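Local coordinates for PDZ domain protein (Parabacteroides distasonis, PDB 4L8N) that is of unknown function but combines N-terminal and C-terminal PDZ domains with a DUF4136 domain and binds magnesium, at residues Val323-Asn328 / Ala334-Arg339; Ala401-Asp406 / Ala410-Tyr415. One frame throughout, in Å; residues are numbered along the deposited sequence.

Contact 1. Residues Val323-Asn328 / Ala334-Arg339; sequences VDVDRN and AGIRPR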
# COMPACT_ATOMS: atom_id res chain seq x y z
N VAL A 323 44.56 29.49 -0.53
CA VAL A 323 45.34 28.31 -0.15
C VAL A 323 45.61 27.41 -1.37
O VAL A 323 46.49 26.55 -1.30
CB VAL A 323 44.72 27.51 1.03
CG1 VAL A 323 44.85 28.26 2.34
CG2 VAL A 323 43.28 27.13 0.75
N ASP A 324 44.87 27.62 -2.48
CA ASP A 324 45.00 26.85 -3.73
C ASP A 324 44.17 27.49 -4.86
O ASP A 324 43.26 28.28 -4.60
CB ASP A 324 44.56 25.38 -3.50
CG ASP A 324 44.93 24.36 -4.56
OD1 ASP A 324 45.68 24.72 -5.50
OD2 ASP A 324 44.47 23.19 -4.46
N VAL A 325 44.52 27.16 -6.12
CA VAL A 325 43.85 27.63 -7.34
C VAL A 325 43.77 26.43 -8.28
O VAL A 325 44.81 25.95 -8.70
CB VAL A 325 44.55 28.85 -8.02
CG1 VAL A 325 43.76 29.31 -9.23
CG2 VAL A 325 44.73 30.01 -7.05
N ASP A 326 42.56 25.94 -8.58
CA ASP A 326 42.32 24.78 -9.46
C ASP A 326 42.97 24.97 -10.84
O ASP A 326 42.93 26.07 -11.40
CB ASP A 326 40.81 24.49 -9.60
CG ASP A 326 40.13 24.16 -8.29
OD1 ASP A 326 40.83 24.10 -7.25
OD2 ASP A 326 38.88 24.00 -8.29
N ARG A 327 43.60 23.89 -11.35
CA ARG A 327 44.42 23.87 -12.56
C ARG A 327 43.80 24.57 -13.80
O ARG A 327 44.49 25.38 -14.42
CB ARG A 327 44.85 22.44 -12.93
N ASN A 328 42.55 24.26 -14.16
CA ASN A 328 41.98 24.83 -15.39
C ASN A 328 40.78 25.67 -15.07
O ASN A 328 39.67 25.41 -15.55
CB ASN A 328 41.63 23.69 -16.35
CG ASN A 328 42.85 22.88 -16.69
OD1 ASN A 328 43.79 23.37 -17.35
ND2 ASN A 328 42.94 21.69 -16.12
N ALA A 334 43.37 33.81 -15.00
CA ALA A 334 43.49 35.22 -14.62
C ALA A 334 44.83 35.52 -13.95
O ALA A 334 45.21 36.68 -13.83
CB ALA A 334 42.35 35.62 -13.69
N GLY A 335 45.53 34.47 -13.51
CA GLY A 335 46.84 34.60 -12.88
C GLY A 335 46.89 34.62 -11.37
O GLY A 335 47.92 34.99 -10.79
N ILE A 336 45.79 34.25 -10.70
CA ILE A 336 45.75 34.18 -9.23
C ILE A 336 46.57 32.96 -8.84
O ILE A 336 46.50 31.94 -9.53
CB ILE A 336 44.28 34.13 -8.70
CG1 ILE A 336 43.46 35.36 -9.18
CG2 ILE A 336 44.21 33.93 -7.17
CD1 ILE A 336 43.94 36.72 -8.68
N ARG A 337 47.38 33.06 -7.78
CA ARG A 337 48.18 31.92 -7.38
C ARG A 337 48.07 31.67 -5.85
O ARG A 337 47.77 32.62 -5.13
CB ARG A 337 49.67 32.10 -7.82
CG ARG A 337 49.91 32.08 -9.35
CD ARG A 337 49.57 30.74 -10.06
NE ARG A 337 49.86 30.81 -11.50
CZ ARG A 337 48.98 31.11 -12.44
NH1 ARG A 337 47.70 31.33 -12.13
NH2 ARG A 337 49.35 31.18 -13.72
N PRO A 338 48.34 30.43 -5.34
CA PRO A 338 48.28 30.20 -3.88
C PRO A 338 49.15 31.16 -3.08
O PRO A 338 50.13 31.69 -3.61
CB PRO A 338 48.80 28.77 -3.72
CG PRO A 338 48.47 28.11 -5.01
CD PRO A 338 48.68 29.17 -6.05
N ARG A 339 48.77 31.41 -1.81
CA ARG A 339 49.43 32.31 -0.85
C ARG A 339 49.14 33.81 -1.17
O ARG A 339 49.59 34.68 -0.42
CB ARG A 339 50.95 32.03 -0.71
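Val325 against Ile336 shows how the end of a strand can rest on the returning chain through van der Waals packing, part of it against carbonyl oxygens. Val325 carries the centre. Its chi1 of -177° sets CG2 beside the backbone N, and from there Val325 CG2 comes within 3.6 Å of Ile336 O. The same methyl, Val325 CG2, lies 4.0 Å from Ile336 CG2. Pro338 extends the packing back along the strand: Pro338 CG lies 3.9 Å from Asp324 CA, and Pro338 CB meets Val323 O. Beyond these segments, Ile336 also packs on Ile433, Val442 and Ile444.

Polar groups are dealt with locally. Arg337 NH1 donates to Ile336 O at 2.9 Å from above the carbonyl plane. The same nitrogen bonds Tyr332 O, and the arginine makes a cation-pi contact with Tyr332. Asp324 OD1 accepts from Val325 N at 2.8 Å, a bent bond (132°) arriving from above the carboxylate plane.

Between the two segments themselves the fit therefore depends on methyl, ring and carbonyl contacts, although Arg339 is backbone-bonded to Val322 just before. Val325 and Ile336 form the buried pair and Pro338 the exposed margin, probably within the C-terminal PDZ domain.

Contact 2. Residues Ala401-Asp406 / Ala410-Tyr415; sequences ASQSSD and AFSYLY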
# COMPACT_ATOMS: atom_id res chain seq x y z
N ALA A 401 19.99 45.46 -0.09
CA ALA A 401 20.26 44.93 1.24
C ALA A 401 21.44 43.94 1.21
O ALA A 401 22.32 44.04 2.06
CB ALA A 401 19.03 44.25 1.80
N SER A 402 21.50 43.05 0.20
CA SER A 402 22.56 42.05 0.05
C SER A 402 23.95 42.65 -0.08
O SER A 402 24.93 41.95 0.21
CB SER A 402 22.29 41.18 -1.18
OG SER A 402 22.73 41.78 -2.39
N GLN A 403 24.05 43.91 -0.56
CA GLN A 403 25.32 44.56 -0.84
C GLN A 403 25.71 45.60 0.21
O GLN A 403 26.70 46.32 0.02
CB GLN A 403 25.30 45.18 -2.26
CG GLN A 403 25.13 44.14 -3.39
CD GLN A 403 26.19 43.05 -3.38
OE1 GLN A 403 27.35 43.28 -3.66
NE2 GLN A 403 25.81 41.84 -3.01
N SER A 404 24.99 45.63 1.35
CA SER A 404 25.28 46.53 2.46
C SER A 404 26.49 46.03 3.21
O SER A 404 26.50 44.88 3.67
CB SER A 404 24.08 46.64 3.40
OG SER A 404 22.86 46.79 2.70
N SER A 405 27.52 46.88 3.32
CA SER A 405 28.80 46.61 3.98
C SER A 405 28.64 46.04 5.39
O SER A 405 29.49 45.27 5.82
CB SER A 405 29.67 47.86 4.00
OG SER A 405 30.22 48.06 2.71
N ASP A 406 27.51 46.37 6.07
CA ASP A 406 27.16 45.88 7.41
C ASP A 406 26.98 44.34 7.40
O ASP A 406 27.24 43.69 8.42
CB ASP A 406 25.87 46.57 7.93
CG ASP A 406 25.31 46.07 9.26
OD1 ASP A 406 26.12 45.76 10.18
OD2 ASP A 406 24.07 46.01 9.40
N ALA A 410 31.24 40.01 0.90
CA ALA A 410 32.37 39.63 0.06
C ALA A 410 32.13 38.33 -0.72
O ALA A 410 32.43 38.28 -1.92
CB ALA A 410 33.61 39.49 0.91
N PHE A 411 31.52 37.31 -0.07
CA PHE A 411 31.27 36.03 -0.70
C PHE A 411 30.00 36.03 -1.56
O PHE A 411 29.77 35.06 -2.27
CB PHE A 411 31.24 34.91 0.34
CG PHE A 411 32.57 34.63 1.00
CD1 PHE A 411 33.60 33.99 0.31
CD2 PHE A 411 32.79 34.98 2.33
CE1 PHE A 411 34.83 33.73 0.93
CE2 PHE A 411 34.01 34.70 2.96
CZ PHE A 411 35.02 34.07 2.25
N SER A 412 29.24 37.12 -1.58
CA SER A 412 28.01 37.20 -2.41
C SER A 412 28.32 37.08 -3.93
O SER A 412 27.39 36.87 -4.71
CB SER A 412 27.22 38.48 -2.12
OG SER A 412 27.89 39.62 -2.62
N TYR A 413 29.60 37.19 -4.33
CA TYR A 413 30.08 37.04 -5.71
C TYR A 413 29.71 35.64 -6.26
O TYR A 413 29.51 35.47 -7.46
CB TYR A 413 31.62 37.29 -5.79
CG TYR A 413 32.50 36.10 -5.43
CD1 TYR A 413 32.88 35.17 -6.39
CD2 TYR A 413 32.96 35.92 -4.13
CE1 TYR A 413 33.66 34.06 -6.06
CE2 TYR A 413 33.74 34.82 -3.78
CZ TYR A 413 34.10 33.90 -4.76
OH TYR A 413 34.90 32.83 -4.44
N LEU A 414 29.61 34.66 -5.35
CA LEU A 414 29.21 33.29 -5.67
C LEU A 414 27.84 33.27 -6.33
O LEU A 414 27.56 32.33 -7.09
CB LEU A 414 29.19 32.43 -4.40
CG LEU A 414 30.57 32.13 -3.78
CD1 LEU A 414 30.42 31.74 -2.34
CD2 LEU A 414 31.34 31.09 -4.58
N TYR A 415 27.00 34.31 -6.07
CA TYR A 415 25.66 34.39 -6.64
C TYR A 415 25.47 35.66 -7.49
O TYR A 415 24.34 36.11 -7.68
CB TYR A 415 24.60 34.28 -5.52
CG TYR A 415 24.57 32.91 -4.87
CD1 TYR A 415 24.17 31.79 -5.59
CD2 TYR A 415 25.03 32.73 -3.57
CE1 TYR A 415 24.17 30.52 -5.01
CE2 TYR A 415 25.04 31.46 -2.98
CZ TYR A 415 24.58 30.36 -3.69
OH TYR A 415 24.54 29.11 -3.13
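Gln403 and Ser412 meet through a single polar contact in which the glutamine conformation does most of the work. CG sits beside the backbone N and anti to the carbonyl carbon (chi1 -63°), and a bend at chi2 (-56°) folds the chain so that its amide lies between two serines. Gln403 NE2 donates to Ser412 OG at 3.1 Å, nearly straight at 173°, and to Ser402 OG, also at 3.1 Å. Both hydroxyls lie essentially in the amide plane, so each of the two N-H groups has its own acceptor and the amide is fixed in rotation. Its other end is held as well: OE1 bonds Tyr416 OH and His348 NE2, which supports the modelled orientation of the amide.

Ser412 places OG between its backbone N and carbonyl carbon, on the side facing Gln403. That hydroxyl also bonds Pro409 O, just before its segment, while Ser402 OG bonds Ala399 O in the preceding helical turn. Each serine therefore links the amide to a backbone carbonyl.

The chain on both sides is shaped by short turns. Ala401 O accepts from Ser404 N at 3.2 Å and from Ser404 OG at 2.9 Å, both on the same face of the carbonyl plane. In the partner segment, Leu414 N bonds Phe411 O at 3.1 Å and Tyr415 N bonds Ser412 O at 2.9 Å. Tyr413 OH ties this segment to Glu107 and Tyr314.

Little surface is buried between the two segments. What joins them is a glutamine amide that connects the C-terminal end of helix 395-402 to the 3-10 segment 412-414, away from the magnesium site and probably in the C-terminal PDZ region.

From the N terminus, the two contacts follow one another in series, neither nested nor crossing. Contact 1 closes a loop of five intervening residues that holds the short helix 330-333, joining the edge strand 322-325 of a three-stranded sheet to the chain entering strand 341-345 of the large mixed sheet. After helix 354-367, contact 2 starts at the end of helix 395-402 and closes a tighter loop of three residues, before the chain reaches strand 429-435. The centres of contact 1 and contact 2 are about 23 Å apart. The nearest atoms of contact 1 and contact 2 are about 10 Å apart. Strand 312-315 reaches both contacts and so relates them indirectly.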